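Local coordinates for maltose-binding protein MalE1 (Thermotoga maritima, PDB 6DTU), which binds maltotetraose and probably delivers maltose-type sugars to a membrane transporter, as other bacterial solute-binding proteins do, at residues His63-Glu68 with Gly265-Ala270; Asp41-Phe46 with Gly67-Asn72. All blocks are in the same frame, centred on the assembly; numbering follows the deposited sequence.

Interactions 1 and 2 lie side by side, their centres about 7 Å apart, and both use helix 66-71. Both are buried contacts. Interaction 1 sets the turn leading into that helix against strand 260-268 of the large sheet. Across its two segments it is purely apolar, while Asp64 and the indole N-H of Trp65 bond to the glucose. Interaction 2 sets the same helix beside helix 39-49. It pairs a salt bridge at the sugar side with an apolar patch behind it, and its Glu68 is partly exposed. The two contacts touch directly, since Trp65 packs on Ile42 and Lys43, and Asn269 packs on Phe46.

Interaction 1: His63-Glu68 with Gly265-Ala270; sequences HDWVGE and GFMVNA. With GLC (alpha-D-glucopyranose), chain C.
Between His63-Glu68 and Gly265-Ala270 the main contact is Trp65 against Met267. His63-Glu68 begins as a turn after strand 58-62, with Val66 N bonded to His63 O. The imidazole of His63 leads away from Gly265-Ala270 and bonds to Val263 N and Met331 O. Asp64 serves the sugar. Its carboxylate spans two neighbouring hydroxyls of the glucose. GLC O2 donates to Asp64 OD1 at 2.7 Å, and GLC O3 donates to Asp64 OD2 at 2.8 Å. Trp65 adds a third bond, from NE1 to GLC O3 at 2.9 Å. It is bent, with an angle of 138° at the hydrogen, and O3 sits at the indole edge, in the ring plane. O3 is therefore both a donor and an acceptor. The benzo side of the indole meets the methionine: Met267 CE comes within 3.6 Å of Trp65 CE3, approaching the ring obliquely. The Met267 chain is bent at chi3, -80°, which turns its methyl toward the indole, and the two side chains cross at about a right angle. Val66 follows with a looser touch, 4.4 Å from its CG2 to Met267 SD. Met267 thus packs on both residues, behind the sugar-binding edge of the tryptophan. Asp64 and Trp65 belong to the glycan pocket, and Trp65 also touches a second bound glucose. Lys43 makes a cation-pi contact with the indole, and Ile42 of helix 39-49 packs on it. Strand 260-268 runs antiparallel to strand 58-62, whose Ile59 touches both Trp65 and Met267. On the other side of the strand, Phe266 and Val268 pack against helix 275-286.

Interaction 2: Asp41-Phe46 with Gly67-Asn72; sequences DIKSKF and GELAVN
Lys43 reaches from helix 39-49 to Glu68 on helix 66-71 and forms a salt bridge, with NZ 2.7 Å from Glu68 OE1. The lysine chain starts extended, with CG anti to the backbone N (chi1 178°). It then folds at chi3 and chi4, and this curl carries the ammonium to the carboxylate. Glu68 instead stays extended beyond CG. The ammonium meets OE1 on the syn side, 17° out of the carboxylate plane. Glu68 OE2 is farther from Lys43 NZ, at 4.1 Å, so one oxygen takes the bond. The rest of the contact is apolar. Phe46 offers the edge of its ring, and Leu69 CD2 lies near the ring plane, 4.1 Å from Phe46 CD2. Leu69 CD2 also approaches the aliphatic part of Lys43, 4.3 Å from CG. Ile59 of strand 58-62 touches both Phe46 and Leu69. Leu47 of helix 39-49 packs on Glu68 and Leu69. An alanine in place of Lys43 would remove the ammonium and the aliphatic arm, and is likely to leave Glu68 OE1 without its mate and open a gap beside Leu69. Lys43 belongs to the glycan pocket and touches bound glucose, so Glu68 is placed to act as a second-shell residue and probably steadies the ammonium. The axes of the two short helical segments run nearly parallel, at 14° and 11.9 Å apart. Each helix neighbours a strand of the same sheet, strand 31-36 leading into one and strand 58-62 into the other, as in the alpha/beta lobes of periplasmic solute-binding proteins.

Interaction 1: His63-Glu68 with Gly265-Ala270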
loop_
_atom_site.group_PDB
_atom_site.type_symbol
_atom_site.label_atom_id
_atom_site.label_comp_id
_atom_site.label_asym_id
_atom_site.label_seq_id
_atom_site.Cartn_x
_atom_site.Cartn_y
_atom_site.Cartn_z
ATOM N N HIS A 63 -5.828 4.924 2.075
ATOM C CA HIS A 63 -6.859 5.878 1.696
ATOM C C HIS A 63 -7.910 5.284 0.770
ATOM O O HIS A 63 -8.996 5.863 0.647
ATOM C CB HIS A 63 -6.238 7.104 1.039
ATOM C CG HIS A 63 -5.846 6.880 -0.385
ATOM N ND1 HIS A 63 -4.602 6.413 -0.748
ATOM C CD2 HIS A 63 -6.532 7.064 -1.535
ATOM C CE1 HIS A 63 -4.540 6.317 -2.066
ATOM N NE2 HIS A 63 -5.693 6.716 -2.567
ATOM N N ASP A 64 -7.623 4.164 0.103
ATOM C CA ASP A 64 -8.665 3.566 -0.735
ATOM C C ASP A 64 -9.878 3.149 0.081
ATOM O O ASP A 64 -10.961 2.986 -0.489
ATOM C CB ASP A 64 -8.146 2.355 -1.524
ATOM C CG ASP A 64 -7.667 1.214 -0.621
ATOM O OD1 ASP A 64 -6.652 1.429 0.075
ATOM O OD2 ASP A 64 -8.294 0.129 -0.627
ATOM N N TRP A 65 -9.732 2.992 1.401
ATOM C CA TRP A 65 -10.861 2.616 2.243
ATOM C C TRP A 65 -11.865 3.749 2.425
ATOM O O TRP A 65 -13.006 3.478 2.812
ATOM C CB TRP A 65 -10.380 2.263 3.644
ATOM C CG TRP A 65 -9.337 1.210 3.768
ATOM C CD1 TRP A 65 -8.826 0.414 2.777
ATOM C CD2 TRP A 65 -8.683 0.827 4.979
ATOM N NE1 TRP A 65 -7.895 -0.457 3.308
ATOM C CE2 TRP A 65 -7.783 -0.215 4.656
ATOM C CE3 TRP A 65 -8.768 1.269 6.310
ATOM C CZ2 TRP A 65 -6.977 -0.842 5.623
ATOM C CZ3 TRP A 65 -7.951 0.655 7.270
ATOM C CH2 TRP A 65 -7.051 -0.361 6.911
ATOM N N VAL A 66 -11.485 5.000 2.144
ATOM C CA VAL A 66 -12.231 6.148 2.669
ATOM C C VAL A 66 -13.662 6.182 2.136
ATOM O O VAL A 66 -14.615 6.361 2.900
ATOM C CB VAL A 66 -11.485 7.468 2.393
ATOM C CG1 VAL A 66 -12.385 8.645 2.677
ATOM C CG2 VAL A 66 -10.235 7.564 3.222
ATOM N N GLY A 67 -13.835 6.080 0.813
ATOM C CA GLY A 67 -15.175 6.209 0.252
ATOM C C GLY A 67 -16.162 5.189 0.790
ATOM O O GLY A 67 -17.273 5.536 1.197
ATOM N N GLU A 68 -15.768 3.913 0.811
ATOM C CA GLU A 68 -16.645 2.882 1.358
ATOM C C GLU A 68 -17.001 3.175 2.817
ATOM O O GLU A 68 -18.169 3.095 3.210
ATOM C CB GLU A 68 -15.987 1.512 1.212
ATOM C CG GLU A 68 -16.822 0.370 1.783
ATOM C CD GLU A 68 -16.120 -0.966 1.745
ATOM O OE1 GLU A 68 -14.885 -1.013 1.547
ATOM O OE2 GLU A 68 -16.807 -1.987 1.939
ATOM N N GLY A 265 -2.984 6.726 6.777
ATOM C CA GLY A 265 -3.487 7.727 7.697
ATOM C C GLY A 265 -4.344 7.144 8.800
ATOM O O GLY A 265 -4.606 5.942 8.865
ATOM N N PHE A 266 -4.773 8.043 9.673
ATOM C CA PHE A 266 -5.539 7.725 10.867
ATOM C C PHE A 266 -6.989 8.135 10.641
ATOM O O PHE A 266 -7.265 9.299 10.327
ATOM C CB PHE A 266 -4.982 8.513 12.057
ATOM C CG PHE A 266 -3.550 8.176 12.422
ATOM C CD1 PHE A 266 -3.282 7.278 13.459
ATOM C CD2 PHE A 266 -2.471 8.757 11.750
ATOM C CE1 PHE A 266 -1.952 6.945 13.819
ATOM C CE2 PHE A 266 -1.136 8.420 12.098
ATOM C CZ PHE A 266 -0.885 7.515 13.134
ATOM N N MET A 267 -7.910 7.196 10.852
ATOM C CA MET A 267 -9.339 7.429 10.685
ATOM C C MET A 267 -10.045 7.184 12.010
ATOM O O MET A 267 -9.615 6.346 12.793
ATOM C CB MET A 267 -9.902 6.508 9.635
ATOM C CG MET A 267 -9.420 6.884 8.257
ATOM S SD MET A 267 -9.486 5.528 7.085
ATOM C CE MET A 267 -8.004 4.599 7.501
ATOM N N VAL A 268 -11.135 7.913 12.259
ATOM C CA VAL A 268 -11.863 7.875 13.525
ATOM C C VAL A 268 -13.189 7.144 13.323
ATOM O O VAL A 268 -13.901 7.394 12.346
ATOM C CB VAL A 268 -12.090 9.292 14.085
ATOM C CG1 VAL A 268 -12.967 9.239 15.350
ATOM C CG2 VAL A 268 -10.756 9.950 14.386
ATOM N N ASN A 269 -13.510 6.239 14.248
ATOM C CA ASN A 269 -14.757 5.477 14.203
ATOM C C ASN A 269 -15.931 6.399 14.525
ATOM O O ASN A 269 -16.047 6.892 15.653
ATOM C CB ASN A 269 -14.658 4.393 15.268
ATOM C CG ASN A 269 -15.863 3.458 15.317
ATOM O OD1 ASN A 269 -16.866 3.634 14.632
ATOM N ND2 ASN A 269 -15.751 2.440 16.154
ATOM N N ALA A 270 -16.839 6.588 13.552
ATOM C CA ALA A 270 -18.000 7.445 13.766
ATOM C C ALA A 270 -18.983 6.859 14.770
ATOM O O ALA A 270 -19.845 7.598 15.277
ATOM C CB ALA A 270 -18.721 7.734 12.450
HETATM C C1 GLC C . -4.112 -2.478 -0.871
HETATM C C2 GLC C . -5.327 -1.790 -0.389
HETATM C C3 GLC C . -6.181 -2.691 0.448
HETATM C C4 GLC C . -6.611 -3.893 -0.297
HETATM C C5 GLC C . -5.383 -4.680 -0.819
HETATM C C6 GLC C . -5.751 -5.739 -1.664
HETATM O O2 GLC C . -4.923 -0.651 0.423
HETATM O O3 GLC C . -7.360 -1.956 0.905
HETATM O O4 GLC C . -7.353 -4.742 0.623
HETATM O O5 GLC C . -4.490 -3.689 -1.631
HETATM O O6 GLC C . -4.578 -6.426 -2.045
#

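Interaction 2: Asp41-Phe46 with Gly67-Asn72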
loop_
_atom_site.group_PDB
_atom_site.type_symbol
_atom_site.label_atom_id
_atom_site.label_comp_id
_atom_site.label_asym_id
_atom_site.label_seq_id
_atom_site.Cartn_x
_atom_site.Cartn_y
_atom_site.Cartn_z
ATOM N N ASP A 41 -6.976 -7.390 7.137
ATOM C CA ASP A 41 -8.142 -7.676 7.955
ATOM C C ASP A 41 -8.690 -6.453 8.671
ATOM O O ASP A 41 -9.783 -6.525 9.236
ATOM C CB ASP A 41 -7.823 -8.794 8.966
ATOM C CG ASP A 41 -7.654 -10.142 8.292
ATOM O OD1 ASP A 41 -8.296 -10.354 7.246
ATOM O OD2 ASP A 41 -6.858 -10.960 8.779
ATOM N N ILE A 42 -7.991 -5.316 8.633
ATOM C CA ILE A 42 -8.457 -4.159 9.391
ATOM C C ILE A 42 -9.821 -3.695 8.903
ATOM O O ILE A 42 -10.741 -3.468 9.704
ATOM C CB ILE A 42 -7.425 -3.017 9.342
ATOM C CG1 ILE A 42 -6.164 -3.404 10.111
ATOM C CG2 ILE A 42 -8.027 -1.715 9.878
ATOM C CD1 ILE A 42 -5.043 -2.354 9.991
ATOM N N LYS A 43 -9.957 -3.484 7.593
ATOM C CA LYS A 43 -11.207 -2.916 7.086
ATOM C C LYS A 43 -12.370 -3.883 7.242
ATOM O O LYS A 43 -13.487 -3.472 7.594
ATOM C CB LYS A 43 -11.088 -2.462 5.630
ATOM C CG LYS A 43 -12.419 -1.920 5.129
ATOM C CD LYS A 43 -12.261 -0.960 3.962
ATOM C CE LYS A 43 -11.781 -1.665 2.706
ATOM N NZ LYS A 43 -12.782 -2.622 2.153
ATOM N N SER A 44 -12.139 -5.156 6.937
ATOM C CA SER A 44 -13.207 -6.146 7.053
ATOM C C SER A 44 -13.629 -6.339 8.505
ATOM O O SER A 44 -14.834 -6.405 8.796
ATOM C CB SER A 44 -12.781 -7.463 6.392
ATOM O OG SER A 44 -11.519 -7.887 6.890
ATOM N N LYS A 45 -12.660 -6.371 9.431
ATOM C CA LYS A 45 -12.994 -6.425 10.847
ATOM C C LYS A 45 -13.769 -5.185 11.271
ATOM O O LYS A 45 -14.698 -5.271 12.083
ATOM C CB LYS A 45 -11.723 -6.588 11.680
ATOM C CG LYS A 45 -11.947 -6.892 13.161
ATOM C CD LYS A 45 -10.643 -6.829 13.945
ATOM C CE LYS A 45 -10.848 -7.206 15.415
ATOM N NZ LYS A 45 -11.143 -8.644 15.597
ATOM N N PHE A 46 -13.391 -4.013 10.741
ATOM C CA PHE A 46 -14.061 -2.778 11.128
ATOM C C PHE A 46 -15.483 -2.728 10.575
ATOM O O PHE A 46 -16.412 -2.306 11.267
ATOM C CB PHE A 46 -13.218 -1.595 10.648
ATOM C CG PHE A 46 -13.665 -0.284 11.191
ATOM C CD1 PHE A 46 -13.431 0.045 12.519
ATOM C CD2 PHE A 46 -14.296 0.641 10.367
ATOM C CE1 PHE A 46 -13.831 1.255 13.028
ATOM C CE2 PHE A 46 -14.702 1.855 10.887
ATOM C CZ PHE A 46 -14.458 2.158 12.215
ATOM N N GLY A 67 -13.835 6.080 0.813
ATOM C CA GLY A 67 -15.175 6.209 0.252
ATOM C C GLY A 67 -16.162 5.189 0.790
ATOM O O GLY A 67 -17.273 5.536 1.197
ATOM N N GLU A 68 -15.768 3.913 0.811
ATOM C CA GLU A 68 -16.645 2.882 1.358
ATOM C C GLU A 68 -17.001 3.175 2.817
ATOM O O GLU A 68 -18.169 3.095 3.210
ATOM C CB GLU A 68 -15.987 1.512 1.212
ATOM C CG GLU A 68 -16.822 0.370 1.783
ATOM C CD GLU A 68 -16.120 -0.966 1.745
ATOM O OE1 GLU A 68 -14.885 -1.013 1.547
ATOM O OE2 GLU A 68 -16.807 -1.987 1.939
ATOM N N LEU A 69 -16.001 3.492 3.647
ATOM C CA LEU A 69 -16.296 3.719 5.054
ATOM C C LEU A 69 -17.115 4.991 5.276
ATOM O O LEU A 69 -17.960 5.027 6.177
ATOM C CB LEU A 69 -15.011 3.709 5.871
ATOM C CG LEU A 69 -14.277 2.373 5.859
ATOM C CD1 LEU A 69 -12.987 2.480 6.656
ATOM C CD2 LEU A 69 -15.121 1.204 6.371
ATOM N N ALA A 70 -16.904 6.025 4.459
ATOM C CA ALA A 70 -17.635 7.278 4.644
ATOM C C ALA A 70 -19.094 7.134 4.240
ATOM O O ALA A 70 -19.989 7.613 4.947
ATOM C CB ALA A 70 -16.959 8.399 3.857
ATOM N N VAL A 71 -19.359 6.495 3.097
ATOM C CA VAL A 71 -20.740 6.374 2.635
ATOM C C VAL A 71 -21.533 5.428 3.524
ATOM O O VAL A 71 -22.761 5.546 3.619
ATOM C CB VAL A 71 -20.828 5.952 1.158
ATOM C CG1 VAL A 71 -20.045 6.905 0.282
ATOM C CG2 VAL A 71 -20.380 4.530 0.980
ATOM N N ASN A 72 -20.864 4.469 4.165
ATOM C CA ASN A 72 -21.514 3.590 5.130
ATOM C C ASN A 72 -21.670 4.251 6.496
ATOM O O ASN A 72 -22.207 3.618 7.414
ATOM C CB ASN A 72 -20.719 2.288 5.315
ATOM C CG ASN A 72 -20.618 1.445 4.040
ATOM O OD1 ASN A 72 -21.353 1.640 3.075
ATOM N ND2 ASN A 72 -19.685 0.492 4.048
#